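Local coordinates for probable sugar kinase (Clostridium perfringens, PDB 3KZH), which probably phosphorylates a sugar or related small molecule, as a member of the pfkB (ribokinase-like) family of carbohydrate kinases, at residues Tyr8-Phe12 with Arg131-Glu135; Val11-Val16 with Gly43-Ala49; Val16-Phe22 with His36-Gly42; Ala49-Arg54 with His77-Tyr83; Lys278-Thr282 with Thr311-Glu315. One frame throughout, in Å; residues are numbered along the deposited sequence.

Interaction 1: Tyr8-Phe12 with Arg131-Glu135; sequences YLLVF and REIFE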
# COMPACT_ATOMS: atom_id res chain seq x y z
N TYR A 8 4.55 -18.16 24.34
CA TYR A 8 4.03 -17.07 23.54
C TYR A 8 2.61 -16.65 23.93
O TYR A 8 1.88 -17.42 24.56
CB TYR A 8 4.05 -17.44 22.05
CG TYR A 8 3.16 -18.62 21.66
CD1 TYR A 8 1.85 -18.40 21.18
CD2 TYR A 8 3.61 -19.95 21.80
CE1 TYR A 8 1.01 -19.48 20.85
CE2 TYR A 8 2.77 -21.04 21.46
CZ TYR A 8 1.48 -20.79 20.99
OH TYR A 8 0.66 -21.84 20.71
N LEU A 9 2.23 -15.48 23.44
CA LEU A 9 0.89 -14.93 23.64
C LEU A 9 0.24 -14.90 22.27
O LEU A 9 0.83 -14.43 21.30
CB LEU A 9 0.93 -13.49 24.18
CG LEU A 9 -0.26 -13.05 25.06
CD1 LEU A 9 0.21 -11.97 25.96
CD2 LEU A 9 -1.52 -12.65 24.33
N LEU A 10 -1.01 -15.36 22.23
CA LEU A 10 -1.77 -15.36 21.00
C LEU A 10 -2.78 -14.24 20.96
O LEU A 10 -3.48 -13.98 21.94
CB LEU A 10 -2.45 -16.71 20.78
CG LEU A 10 -3.30 -16.93 19.51
CD1 LEU A 10 -2.49 -16.79 18.23
CD2 LEU A 10 -3.93 -18.30 19.58
N VAL A 11 -2.79 -13.52 19.84
CA VAL A 11 -3.74 -12.45 19.60
C VAL A 11 -4.49 -12.94 18.36
O VAL A 11 -3.87 -13.34 17.38
CB VAL A 11 -3.03 -11.07 19.32
CG1 VAL A 11 -4.06 -9.96 19.10
CG2 VAL A 11 -2.11 -10.68 20.48
N PHE A 12 -5.82 -12.97 18.46
CA PHE A 12 -6.67 -13.43 17.36
C PHE A 12 -7.65 -12.32 16.98
O PHE A 12 -8.48 -11.93 17.79
CB PHE A 12 -7.42 -14.72 17.80
CG PHE A 12 -8.29 -15.35 16.74
CD1 PHE A 12 -7.74 -16.26 15.82
CD2 PHE A 12 -9.67 -15.07 16.68
CE1 PHE A 12 -8.55 -16.90 14.83
CE2 PHE A 12 -10.50 -15.70 15.71
CZ PHE A 12 -9.93 -16.62 14.78
N ARG A 131 -5.73 -25.58 16.14
CA ARG A 131 -6.08 -25.83 17.55
C ARG A 131 -4.89 -25.87 18.52
O ARG A 131 -4.98 -25.42 19.66
CB ARG A 131 -6.91 -27.11 17.69
CG ARG A 131 -6.21 -28.38 17.18
CD ARG A 131 -6.97 -29.62 17.54
NE ARG A 131 -6.91 -29.89 18.97
CZ ARG A 131 -7.10 -31.08 19.53
NH1 ARG A 131 -7.38 -32.14 18.78
NH2 ARG A 131 -7.01 -31.21 20.84
N GLU A 132 -3.76 -26.35 18.02
CA GLU A 132 -2.53 -26.48 18.79
C GLU A 132 -1.90 -25.12 19.13
O GLU A 132 -1.19 -24.99 20.12
CB GLU A 132 -1.54 -27.34 18.00
CG GLU A 132 -0.59 -28.13 18.84
CD GLU A 132 0.28 -29.02 17.99
OE1 GLU A 132 -0.17 -30.13 17.64
OE2 GLU A 132 1.41 -28.60 17.67
N ILE A 133 -2.20 -24.11 18.30
CA ILE A 133 -1.69 -22.76 18.55
C ILE A 133 -2.45 -22.15 19.73
O ILE A 133 -1.85 -21.51 20.59
CB ILE A 133 -1.78 -21.86 17.28
CG1 ILE A 133 -1.12 -22.53 16.06
CG2 ILE A 133 -1.15 -20.47 17.55
CD1 ILE A 133 0.39 -22.85 16.21
N PHE A 134 -3.76 -22.42 19.77
CA PHE A 134 -4.65 -21.95 20.84
C PHE A 134 -4.35 -22.66 22.16
O PHE A 134 -4.10 -22.01 23.17
CB PHE A 134 -6.11 -22.17 20.48
CG PHE A 134 -6.62 -21.30 19.38
CD1 PHE A 134 -7.08 -20.00 19.64
CD2 PHE A 134 -6.70 -21.80 18.07
CE1 PHE A 134 -7.62 -19.19 18.61
CE2 PHE A 134 -7.25 -21.00 17.02
CZ PHE A 134 -7.71 -19.70 17.29
N GLU A 135 -4.31 -23.99 22.11
CA GLU A 135 -4.05 -24.84 23.28
C GLU A 135 -2.72 -24.62 24.00
O GLU A 135 -2.66 -24.73 25.24
CB GLU A 135 -4.22 -26.33 22.91
CG GLU A 135 -5.63 -26.69 22.49
CD GLU A 135 -5.79 -28.13 22.02
OE1 GLU A 135 -4.86 -28.67 21.39
OE2 GLU A 135 -6.87 -28.71 22.26

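Interaction 2: Val11-Val16 with Gly43-Ala49; sequences VFGASV and GVCRNIA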
# COMPACT_ATOMS: atom_id res chain seq x y z
N VAL A 11 -2.79 -13.52 19.84
CA VAL A 11 -3.74 -12.45 19.60
C VAL A 11 -4.49 -12.94 18.36
O VAL A 11 -3.87 -13.34 17.38
CB VAL A 11 -3.03 -11.07 19.32
CG1 VAL A 11 -4.06 -9.96 19.10
CG2 VAL A 11 -2.11 -10.68 20.48
N PHE A 12 -5.82 -12.97 18.46
CA PHE A 12 -6.67 -13.43 17.36
C PHE A 12 -7.65 -12.32 16.98
O PHE A 12 -8.48 -11.93 17.79
CB PHE A 12 -7.42 -14.72 17.80
CG PHE A 12 -8.29 -15.35 16.74
CD1 PHE A 12 -7.74 -16.26 15.82
CD2 PHE A 12 -9.67 -15.07 16.68
CE1 PHE A 12 -8.55 -16.90 14.83
CE2 PHE A 12 -10.50 -15.70 15.71
CZ PHE A 12 -9.93 -16.62 14.78
N GLY A 13 -7.58 -11.84 15.74
CA GLY A 13 -8.47 -10.78 15.27
C GLY A 13 -8.11 -10.13 13.94
O GLY A 13 -7.15 -10.52 13.29
N ALA A 14 -8.86 -9.09 13.59
CA ALA A 14 -8.71 -8.36 12.33
C ALA A 14 -7.48 -7.45 12.11
O ALA A 14 -6.89 -6.95 13.07
CB ALA A 14 -9.98 -7.57 12.06
N SER A 15 -7.10 -7.31 10.84
CA SER A 15 -6.00 -6.45 10.38
C SER A 15 -6.61 -5.61 9.26
O SER A 15 -7.11 -6.15 8.28
CB SER A 15 -4.85 -7.25 9.76
OG SER A 15 -4.09 -7.94 10.73
N VAL A 16 -6.56 -4.29 9.43
CA VAL A 16 -7.10 -3.38 8.43
C VAL A 16 -6.03 -2.41 7.94
O VAL A 16 -5.23 -1.93 8.74
CB VAL A 16 -8.28 -2.52 9.01
CG1 VAL A 16 -8.96 -1.70 7.89
CG2 VAL A 16 -9.31 -3.39 9.74
N GLY A 43 -6.92 -1.88 13.05
CA GLY A 43 -7.57 -3.07 13.57
C GLY A 43 -7.07 -3.18 15.00
O GLY A 43 -5.86 -3.23 15.20
N VAL A 44 -7.98 -3.17 15.98
CA VAL A 44 -7.65 -3.24 17.43
C VAL A 44 -6.63 -4.33 17.76
O VAL A 44 -5.59 -4.06 18.38
CB VAL A 44 -8.95 -3.46 18.29
CG1 VAL A 44 -8.61 -3.71 19.77
CG2 VAL A 44 -9.87 -2.25 18.19
N CYS A 45 -6.91 -5.54 17.29
CA CYS A 45 -6.07 -6.71 17.50
C CYS A 45 -4.68 -6.60 16.88
O CYS A 45 -3.70 -7.03 17.48
CB CYS A 45 -6.80 -7.95 17.04
SG CYS A 45 -8.23 -8.36 18.10
N ARG A 46 -4.59 -5.95 15.71
CA ARG A 46 -3.30 -5.75 15.04
C ARG A 46 -2.46 -4.73 15.78
O ARG A 46 -1.23 -4.84 15.80
CB ARG A 46 -3.48 -5.32 13.57
CG ARG A 46 -2.22 -5.55 12.70
CD ARG A 46 -1.86 -4.36 11.83
NE ARG A 46 -0.92 -3.46 12.51
CZ ARG A 46 -1.27 -2.42 13.25
NH1 ARG A 46 -2.55 -2.13 13.39
NH2 ARG A 46 -0.37 -1.73 13.92
N ASN A 47 -3.12 -3.74 16.38
CA ASN A 47 -2.48 -2.70 17.17
C ASN A 47 -1.96 -3.32 18.47
O ASN A 47 -0.84 -3.03 18.88
CB ASN A 47 -3.45 -1.54 17.49
CG ASN A 47 -4.07 -0.90 16.24
OD1 ASN A 47 -3.42 -0.73 15.22
ND2 ASN A 47 -5.34 -0.53 16.34
N ILE A 48 -2.76 -4.20 19.09
CA ILE A 48 -2.38 -4.87 20.34
C ILE A 48 -1.10 -5.69 20.12
O ILE A 48 -0.11 -5.50 20.84
CB ILE A 48 -3.52 -5.78 20.93
CG1 ILE A 48 -4.70 -4.92 21.38
CG2 ILE A 48 -3.02 -6.60 22.13
CD1 ILE A 48 -5.98 -5.69 21.75
N ALA A 49 -1.12 -6.54 19.08
CA ALA A 49 -0.00 -7.39 18.69
C ALA A 49 1.27 -6.60 18.39
O ALA A 49 2.36 -7.03 18.79
CB ALA A 49 -0.38 -8.21 17.49

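Interaction 3: Val16-Phe22 with His36-Gly42; sequences VVDVFGF and HVKISFG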
# COMPACT_ATOMS: atom_id res chain seq x y z
N VAL A 16 -6.56 -4.29 9.43
CA VAL A 16 -7.10 -3.38 8.43
C VAL A 16 -6.03 -2.41 7.94
O VAL A 16 -5.23 -1.93 8.74
CB VAL A 16 -8.28 -2.52 9.01
CG1 VAL A 16 -8.96 -1.70 7.89
CG2 VAL A 16 -9.31 -3.39 9.74
N VAL A 17 -6.02 -2.15 6.64
CA VAL A 17 -5.10 -1.16 6.06
C VAL A 17 -5.97 0.06 5.73
O VAL A 17 -6.91 -0.06 4.94
CB VAL A 17 -4.39 -1.67 4.75
CG1 VAL A 17 -3.53 -0.55 4.15
CG2 VAL A 17 -3.50 -2.86 5.04
N ASP A 18 -5.70 1.19 6.36
CA ASP A 18 -6.44 2.44 6.11
C ASP A 18 -5.71 3.30 5.07
O ASP A 18 -4.50 3.49 5.16
CB ASP A 18 -6.59 3.25 7.40
CG ASP A 18 -7.59 2.64 8.38
OD1 ASP A 18 -8.66 2.18 7.95
OD2 ASP A 18 -7.30 2.66 9.59
N VAL A 19 -6.44 3.73 4.04
CA VAL A 19 -5.90 4.59 2.97
C VAL A 19 -6.73 5.88 2.96
O VAL A 19 -7.88 5.88 2.53
CB VAL A 19 -5.92 3.90 1.57
CG1 VAL A 19 -5.13 4.72 0.56
CG2 VAL A 19 -5.34 2.48 1.64
N PHE A 20 -6.15 6.95 3.47
CA PHE A 20 -6.82 8.24 3.58
C PHE A 20 -6.29 9.32 2.63
O PHE A 20 -5.08 9.56 2.57
CB PHE A 20 -6.71 8.77 5.01
CG PHE A 20 -7.55 8.04 6.02
CD1 PHE A 20 -8.95 8.08 5.95
CD2 PHE A 20 -6.94 7.36 7.10
CE1 PHE A 20 -9.76 7.45 6.95
CE2 PHE A 20 -7.72 6.73 8.11
CZ PHE A 20 -9.14 6.78 8.03
N GLY A 21 -7.21 9.98 1.93
CA GLY A 21 -6.85 11.06 1.03
C GLY A 21 -7.36 12.37 1.57
O GLY A 21 -8.57 12.57 1.67
N PHE A 22 -6.44 13.25 1.97
CA PHE A 22 -6.78 14.56 2.53
C PHE A 22 -6.68 15.63 1.44
O PHE A 22 -5.60 15.82 0.87
CB PHE A 22 -5.81 14.94 3.67
CG PHE A 22 -5.83 13.98 4.83
CD1 PHE A 22 -6.61 14.24 5.97
CD2 PHE A 22 -5.04 12.80 4.81
CE1 PHE A 22 -6.62 13.34 7.08
CE2 PHE A 22 -5.04 11.90 5.90
CZ PHE A 22 -5.84 12.18 7.05
N HIS A 36 -3.13 14.80 -0.20
CA HIS A 36 -2.12 13.98 0.45
C HIS A 36 -2.68 12.63 0.86
O HIS A 36 -3.69 12.56 1.56
CB HIS A 36 -1.55 14.72 1.67
CG HIS A 36 -0.42 14.01 2.34
ND1 HIS A 36 0.67 13.52 1.64
CD2 HIS A 36 -0.21 13.68 3.63
CE1 HIS A 36 1.49 12.92 2.49
NE2 HIS A 36 0.99 13.01 3.70
N VAL A 37 -2.01 11.57 0.42
CA VAL A 37 -2.39 10.20 0.73
C VAL A 37 -1.60 9.67 1.93
O VAL A 37 -0.37 9.74 1.96
CB VAL A 37 -2.19 9.27 -0.48
CG1 VAL A 37 -2.65 7.83 -0.16
CG2 VAL A 37 -2.96 9.79 -1.65
N LYS A 38 -2.34 9.13 2.90
CA LYS A 38 -1.76 8.58 4.12
C LYS A 38 -2.19 7.11 4.22
O LYS A 38 -3.37 6.78 4.12
CB LYS A 38 -2.27 9.38 5.33
CG LYS A 38 -1.28 9.56 6.48
CD LYS A 38 -1.24 8.36 7.44
CE LYS A 38 -0.00 8.41 8.33
NZ LYS A 38 0.25 7.11 9.02
N ILE A 39 -1.20 6.23 4.36
CA ILE A 39 -1.44 4.79 4.51
C ILE A 39 -1.05 4.39 5.93
O ILE A 39 0.06 4.68 6.38
CB ILE A 39 -0.64 3.93 3.48
CG1 ILE A 39 -0.82 4.44 2.05
CG2 ILE A 39 -1.11 2.48 3.52
CD1 ILE A 39 0.22 5.47 1.62
N SER A 40 -1.97 3.75 6.64
CA SER A 40 -1.72 3.30 8.01
C SER A 40 -2.35 1.95 8.29
O SER A 40 -3.35 1.58 7.67
CB SER A 40 -2.21 4.34 9.03
OG SER A 40 -3.60 4.55 8.92
N PHE A 41 -1.77 1.22 9.24
CA PHE A 41 -2.26 -0.09 9.64
C PHE A 41 -3.13 0.01 10.89
O PHE A 41 -2.75 0.65 11.87
CB PHE A 41 -1.10 -1.05 9.88
CG PHE A 41 -0.20 -1.23 8.69
CD1 PHE A 41 -0.73 -1.53 7.42
CD2 PHE A 41 1.19 -1.15 8.84
CE1 PHE A 41 0.12 -1.75 6.31
CE2 PHE A 41 2.05 -1.36 7.74
CZ PHE A 41 1.51 -1.67 6.47
N GLY A 42 -4.29 -0.63 10.84
CA GLY A 42 -5.23 -0.59 11.94
C GLY A 42 -5.81 -1.94 12.31
O GLY A 42 -5.31 -2.98 11.88

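Interaction 4: Ala49-Arg54 with His77-Tyr83; sequences AENMAR and HSKKIGY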
# COMPACT_ATOMS: atom_id res chain seq x y z
N ALA A 49 -1.12 -6.54 19.08
CA ALA A 49 -0.00 -7.39 18.69
C ALA A 49 1.27 -6.60 18.39
O ALA A 49 2.36 -7.03 18.79
CB ALA A 49 -0.38 -8.21 17.49
N GLU A 50 1.13 -5.42 17.76
CA GLU A 50 2.28 -4.55 17.46
C GLU A 50 2.90 -4.02 18.75
O GLU A 50 4.11 -4.19 18.96
CB GLU A 50 1.94 -3.37 16.51
CG GLU A 50 3.22 -2.74 15.92
CD GLU A 50 3.07 -1.42 15.16
OE1 GLU A 50 2.04 -1.19 14.49
OE2 GLU A 50 4.02 -0.61 15.21
N ASN A 51 2.06 -3.46 19.63
CA ASN A 51 2.48 -2.90 20.93
C ASN A 51 3.20 -3.94 21.81
O ASN A 51 4.15 -3.62 22.52
CB ASN A 51 1.28 -2.34 21.71
CG ASN A 51 0.69 -1.08 21.10
OD1 ASN A 51 -0.42 -1.09 20.56
ND2 ASN A 51 1.40 0.02 21.26
N MSE A 52 2.74 -5.20 21.70
CA MSE A 52 3.27 -6.36 22.43
C MSE A 52 4.67 -6.76 21.94
O MSE A 52 5.59 -6.94 22.74
CB MSE A 52 2.33 -7.57 22.29
CG MSE A 52 1.30 -7.72 23.38
SE MSE A 52 0.26 -9.33 23.29
CE MSE A 52 -1.15 -8.82 24.56
N ALA A 53 4.81 -6.88 20.63
CA ALA A 53 6.07 -7.24 19.97
C ALA A 53 7.10 -6.12 20.19
O ALA A 53 8.30 -6.40 20.37
CB ALA A 53 5.83 -7.47 18.49
N ARG A 54 6.61 -4.88 20.25
CA ARG A 54 7.45 -3.70 20.47
C ARG A 54 8.11 -3.68 21.84
O ARG A 54 9.22 -3.17 21.98
CB ARG A 54 6.65 -2.40 20.26
CG ARG A 54 6.64 -1.93 18.81
CD ARG A 54 5.76 -0.70 18.60
NE ARG A 54 5.92 -0.15 17.26
CZ ARG A 54 6.83 0.78 16.93
NH1 ARG A 54 7.66 1.27 17.84
NH2 ARG A 54 6.93 1.19 15.68
N HIS A 77 5.54 -5.62 7.62
CA HIS A 77 5.58 -4.81 8.83
C HIS A 77 5.70 -5.71 10.07
O HIS A 77 6.41 -5.38 11.01
CB HIS A 77 4.35 -3.91 8.93
CG HIS A 77 4.37 -2.96 10.08
ND1 HIS A 77 5.20 -1.86 10.13
CD2 HIS A 77 3.65 -2.93 11.23
CE1 HIS A 77 4.99 -1.19 11.25
NE2 HIS A 77 4.05 -1.82 11.93
N SER A 78 5.06 -6.89 9.99
CA SER A 78 5.10 -7.87 11.07
C SER A 78 6.47 -8.50 11.27
O SER A 78 6.85 -8.80 12.40
CB SER A 78 4.01 -8.94 10.87
OG SER A 78 4.27 -9.83 9.80
N LYS A 79 7.21 -8.66 10.17
CA LYS A 79 8.57 -9.21 10.21
C LYS A 79 9.56 -8.16 10.70
O LYS A 79 10.56 -8.49 11.33
CB LYS A 79 9.00 -9.72 8.83
CG LYS A 79 8.26 -10.96 8.34
CD LYS A 79 8.61 -11.23 6.89
CE LYS A 79 7.97 -12.49 6.37
NZ LYS A 79 8.17 -12.63 4.89
N LYS A 80 9.25 -6.89 10.44
CA LYS A 80 10.08 -5.76 10.87
C LYS A 80 9.95 -5.54 12.39
O LYS A 80 10.96 -5.40 13.08
CB LYS A 80 9.69 -4.49 10.11
CG LYS A 80 10.47 -3.23 10.47
CD LYS A 80 9.80 -1.98 9.93
CE LYS A 80 10.43 -0.74 10.53
NZ LYS A 80 9.75 0.52 10.13
N ILE A 81 8.70 -5.54 12.88
CA ILE A 81 8.42 -5.34 14.30
C ILE A 81 8.62 -6.61 15.13
O ILE A 81 9.23 -6.58 16.20
CB ILE A 81 6.99 -4.74 14.53
CG1 ILE A 81 6.82 -3.40 13.79
CG2 ILE A 81 6.68 -4.57 16.02
CD1 ILE A 81 7.85 -2.28 14.16
N GLY A 82 8.10 -7.73 14.64
CA GLY A 82 8.27 -8.97 15.37
C GLY A 82 7.04 -9.70 15.84
O GLY A 82 7.15 -10.51 16.76
N TYR A 83 5.87 -9.36 15.30
CA TYR A 83 4.64 -10.07 15.67
C TYR A 83 4.42 -11.11 14.57
O TYR A 83 4.21 -10.78 13.40
CB TYR A 83 3.44 -9.13 15.95
CG TYR A 83 3.04 -8.12 14.89
CD1 TYR A 83 1.91 -8.34 14.08
CD2 TYR A 83 3.75 -6.91 14.72
CE1 TYR A 83 1.49 -7.38 13.12
CE2 TYR A 83 3.33 -5.94 13.75
CZ TYR A 83 2.20 -6.20 12.96
OH TYR A 83 1.83 -5.32 11.96

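Interaction 5: Lys278-Thr282 with Thr311-Glu315; sequences KFAMT and TWEEE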
# COMPACT_ATOMS: atom_id res chain seq x y z
N LYS A 278 0.79 -0.33 36.29
CA LYS A 278 1.67 0.82 36.04
C LYS A 278 2.39 0.77 34.70
O LYS A 278 2.46 1.79 34.00
CB LYS A 278 2.70 0.96 37.16
CG LYS A 278 2.16 1.54 38.46
CD LYS A 278 3.27 1.62 39.48
CE LYS A 278 2.71 1.69 40.88
NZ LYS A 278 3.76 1.52 41.92
N PHE A 279 2.86 -0.44 34.33
CA PHE A 279 3.58 -0.70 33.07
C PHE A 279 2.62 -0.49 31.90
O PHE A 279 2.94 0.22 30.95
CB PHE A 279 4.18 -2.13 33.07
CG PHE A 279 5.10 -2.41 31.89
CD1 PHE A 279 6.50 -2.26 32.01
CD2 PHE A 279 4.57 -2.76 30.62
CE1 PHE A 279 7.36 -2.43 30.89
CE2 PHE A 279 5.42 -2.93 29.49
CZ PHE A 279 6.82 -2.76 29.63
N ALA A 280 1.46 -1.14 31.98
CA ALA A 280 0.42 -1.05 30.97
C ALA A 280 -0.16 0.37 30.83
O ALA A 280 -0.52 0.78 29.73
CB ALA A 280 -0.69 -2.03 31.28
N MSE A 281 -0.21 1.11 31.93
CA MSE A 281 -0.71 2.47 31.93
C MSE A 281 0.29 3.41 31.30
O MSE A 281 -0.10 4.35 30.60
CB MSE A 281 -1.05 2.92 33.34
CG MSE A 281 -2.34 3.72 33.41
SE MSE A 281 -2.82 4.19 35.22
CE MSE A 281 -2.29 2.62 36.09
N THR A 282 1.59 3.14 31.53
CA THR A 282 2.69 3.92 30.94
C THR A 282 2.64 3.79 29.41
O THR A 282 2.84 4.77 28.70
CB THR A 282 4.09 3.46 31.49
OG1 THR A 282 4.15 3.73 32.90
CG2 THR A 282 5.23 4.19 30.80
N THR A 311 4.97 10.14 38.42
CA THR A 311 4.48 10.29 39.79
C THR A 311 3.06 9.70 39.78
O THR A 311 2.21 10.13 38.98
CB THR A 311 4.47 11.78 40.24
OG1 THR A 311 5.83 12.24 40.31
CG2 THR A 311 3.81 11.94 41.62
N TRP A 312 2.82 8.74 40.67
CA TRP A 312 1.53 8.06 40.76
C TRP A 312 0.66 8.38 41.97
O TRP A 312 1.16 8.71 43.05
CB TRP A 312 1.74 6.52 40.73
CG TRP A 312 2.61 5.97 39.62
CD1 TRP A 312 3.95 5.73 39.67
CD2 TRP A 312 2.20 5.60 38.29
NE1 TRP A 312 4.41 5.24 38.47
CE2 TRP A 312 3.35 5.14 37.60
CE3 TRP A 312 0.96 5.60 37.62
CZ2 TRP A 312 3.31 4.70 36.26
CZ3 TRP A 312 0.92 5.15 36.27
CH2 TRP A 312 2.09 4.71 35.61
N GLU A 313 -0.65 8.29 41.77
CA GLU A 313 -1.65 8.46 42.82
C GLU A 313 -2.15 7.03 42.96
O GLU A 313 -2.69 6.47 42.00
CB GLU A 313 -2.78 9.40 42.40
CG GLU A 313 -2.47 10.88 42.59
CD GLU A 313 -3.60 11.78 42.13
OE1 GLU A 313 -4.79 11.43 42.34
OE2 GLU A 313 -3.30 12.85 41.56
N GLU A 314 -1.85 6.41 44.10
CA GLU A 314 -2.23 5.02 44.38
C GLU A 314 -3.18 4.90 45.55
O GLU A 314 -3.05 5.63 46.53
CB GLU A 314 -0.98 4.17 44.64
CG GLU A 314 0.04 4.13 43.51
CD GLU A 314 1.26 3.30 43.84
OE1 GLU A 314 1.11 2.08 44.05
OE2 GLU A 314 2.37 3.86 43.86
N GLU A 315 -4.14 3.99 45.43
CA GLU A 315 -5.16 3.72 46.45
C GLU A 315 -5.34 2.21 46.52
O GLU A 315 -5.37 1.55 45.48
CB GLU A 315 -6.50 4.37 46.05
CG GLU A 315 -6.53 5.91 46.10
CD GLU A 315 -7.77 6.54 45.44
OE1 GLU A 315 -8.90 6.06 45.65
OE2 GLU A 315 -7.60 7.55 44.73

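Interaction 1: Tyr8-Phe12 with Arg131-Glu135
Tyr8 crosses Ile133 at about a right angle and brings its phenol oxygen to the helix backbone: Tyr8 OH donates to Ile133 O over 2.5 Å, the carbonyl oxygen lying near the plane of the ring, at its edge. CG of Tyr8 sits between its own N and carbonyl carbon (chi1 64°), a setting that sends the ring across to helix 131-135. Beside it, Leu10 divides its two methyls. CD1 meets Ile133 CG2 at 4.0 Å, whereas CD2 comes up obliquely to Phe134 CD1 at 3.6 Å. Phe134 starts off away from the strand, but its ring end returns toward Phe12, and Phe12 CD1 lies 3.7 Å from Phe134 CZ with the ring planes at 56°. Phe157 stacks on Phe134 from helix 147-157. A helix is thus packed across central-sheet strand 9-12 of the Rossmann-like fold, through alternate residues of the strand. The chemistry is graded along it: two apolar steps, then one polar tether at Tyr8, which gives the Ile133 carbonyl a side-chain donor.

Interaction 2: Val11-Val16 with Gly43-Ala49
Val11 and Cys45 meet where strand 9-12 of the ribokinase-like central sheet passes the first turns of helix 44-54. Val11 CG1 lies 3.4 Å from Cys45 O and 4.0 Å from Cys45 CB, while its other methyl, CG2, faces Ala49 CB at 4.2 Å. Because CG1 is anti to the backbone N (chi1 -179°), one methyl serves the first turn and the other the next. Farther along, Cys45 turns its sulfur to the backbone at Gly13, with SG 3.7 Å from Gly13 CA. Gly43, at the N-cap position, lies a little farther off, its CA 4.0 Å from Ala14 O.

Around this first shell lies a polar one. Ser15 OG rests beside the aliphatic start of Arg46, and its polar partner is Ser63 OG. The Arg46 chain bends at its second and third torsions, so that its guanidinium turns back from the strand toward Asn47 and a salt bridge with Glu50. The Asn47 side-chain amide in turn hydrogen-bonds Asp257 on helix 255-268, and Ile48 packs against the same helix, its side chain about 8 Å from the bound beta-D-glucopyranose. At the helix start, the Gly43 carbonyl oxygen accepts the Asn47 backbone N at 3.0 Å.

Interaction 3: Val16-Phe22 with His36-Gly42
Val16 and Gly42 open a run of eight backbone hydrogen bonds between two antiparallel strands, and in each of the four hydrogen-bonded pairs both residues use N-H and carbonyl alike. The pairs are Val16 with Gly42, Asp18 with Ser40, Phe20 with Lys38 and Phe22 with His36. Most bonds are nearly straight; Phe20 N reaches Lys38 O over 2.9 Å at 171°. The exception in direction is at the end near the helix, where Val16 N stands above the carbonyl plane of Gly42, 61° out of it. In the intervening pairs CA-H groups supplement the carbonyls, as with Val37 CA and Phe20 O at 3.3 Å. Val17 and Val19 bond outward to Pro97, Tyr99 and Ala101, and Gly21 also bonds to Ala101, whereas on the other side Val37 N donates to Asp115 of the second subunit.

Side chains follow the alternation. Val17 lies alongside Ile39 and Phe41, its CG2 3.9 Å from Phe41 CD1 at the ring edge. On the other face Phe22 turns its ring edge to Lys38 CB. This is a beta hairpin of the small four-stranded sheet, consistent with the lid of pfkB-family kinases, which in relatives such as ribokinase also forms the dimer interface.

Interaction 4: Ala49-Arg54 with His77-Tyr83
Helices 44-54 and 69-81 flank the central sheet of the Rossmann-like fold side by side, their segments inclined at 26°, and meet where the second ends and turns into strand 83-84. Ala53 is set into that turn: its CB lies 3.7 Å from both Gly82 C and Tyr83 N, and 3.9 Å from Ile81 CG2. Gly82 makes the turn with positive phi. The Tyr83 ring, swung round by chi1 of 54°, lies across the flank of helix 44-54, with the Glu50 backbone N over one face, and its CE2 is 3.9 Å from Glu50 CG. Ile81 CG2 also touches Arg54 CG at 3.8 Å. Glu50, extended beyond CG, carries the polar part. Its OE2 takes Arg54 NE at 2.8 Å, on the anti side, and its OE1 pairs with Arg46 in a salt bridge. His77 NE2 adds a weak bond to OE1 at 3.3 Å, the ring approached at its edge. One buried carboxylate thus collects three donors, two of them arginines, which would probably favour its charged form.

Interaction 5: Lys278-Thr282 with Thr311-Glu315
Lys278 lies over the Trp312 indole with its aliphatic chain, and this is the close-packed half of the contact. Its CG stands over the centre of the six-membered ring, 3.9 Å from the centroid and 11° off the normal, a CH-pi contact; chi1 of -75° puts CG there, and the extended chain beyond carries CD on over the indole toward NE1. At the rim of the indole other atoms of the helix close in: Thr282 OG1 is 3.5 Å from Trp312 CH2 near the ring plane, and Met281 SE, a selenomethionine, reaches CZ3 at 4.0 Å as a Met-aromatic contact at the edge. Thr282 OG1 is itself held by Lys278 O at 2.8 Å, a carbonyl that the Thr282 backbone N reaches from the opposite face.

Helix 273-288 here packs against strand 312-317, the outermost strand of the ten-stranded central sheet within this chain, and Ile242 and Ala244 of the neighbouring strand also touch Trp312.

Toward solvent the fit slackens. Beyond the indole, Lys278 NZ forms a salt bridge with the exposed Glu314, but both hydrogen bonds in it are weak, at 3.3 Å to OE2 and 3.4 Å to OE1. The two side chains meet at about a right angle, and the ammonium is 5.2 Å from the five-membered ring centroid, at most a weak cation-pi attraction.

Interactions 1 and 2 share strand 9-12: alternate residues face helix 131-135 in the first and helix 44-54 in the second. Interaction 2 is the most buried of the five and also the nearest to the chain's centre, and the same helix 44-54 continues into interaction 4, whose Glu50 pairs with Arg46 of interaction 2. Interaction 3 follows on through Val16 but belongs to the smaller sheet and to the subunit interface; its bonds are backbone to backbone, whereas the others depend on side chains, packed on each other or on backbone. Phe41 of interaction 3 touches His77 of interaction 4. Interaction 5 stands apart, at the far edge of the large sheet, where a salt bridge reaches solvent.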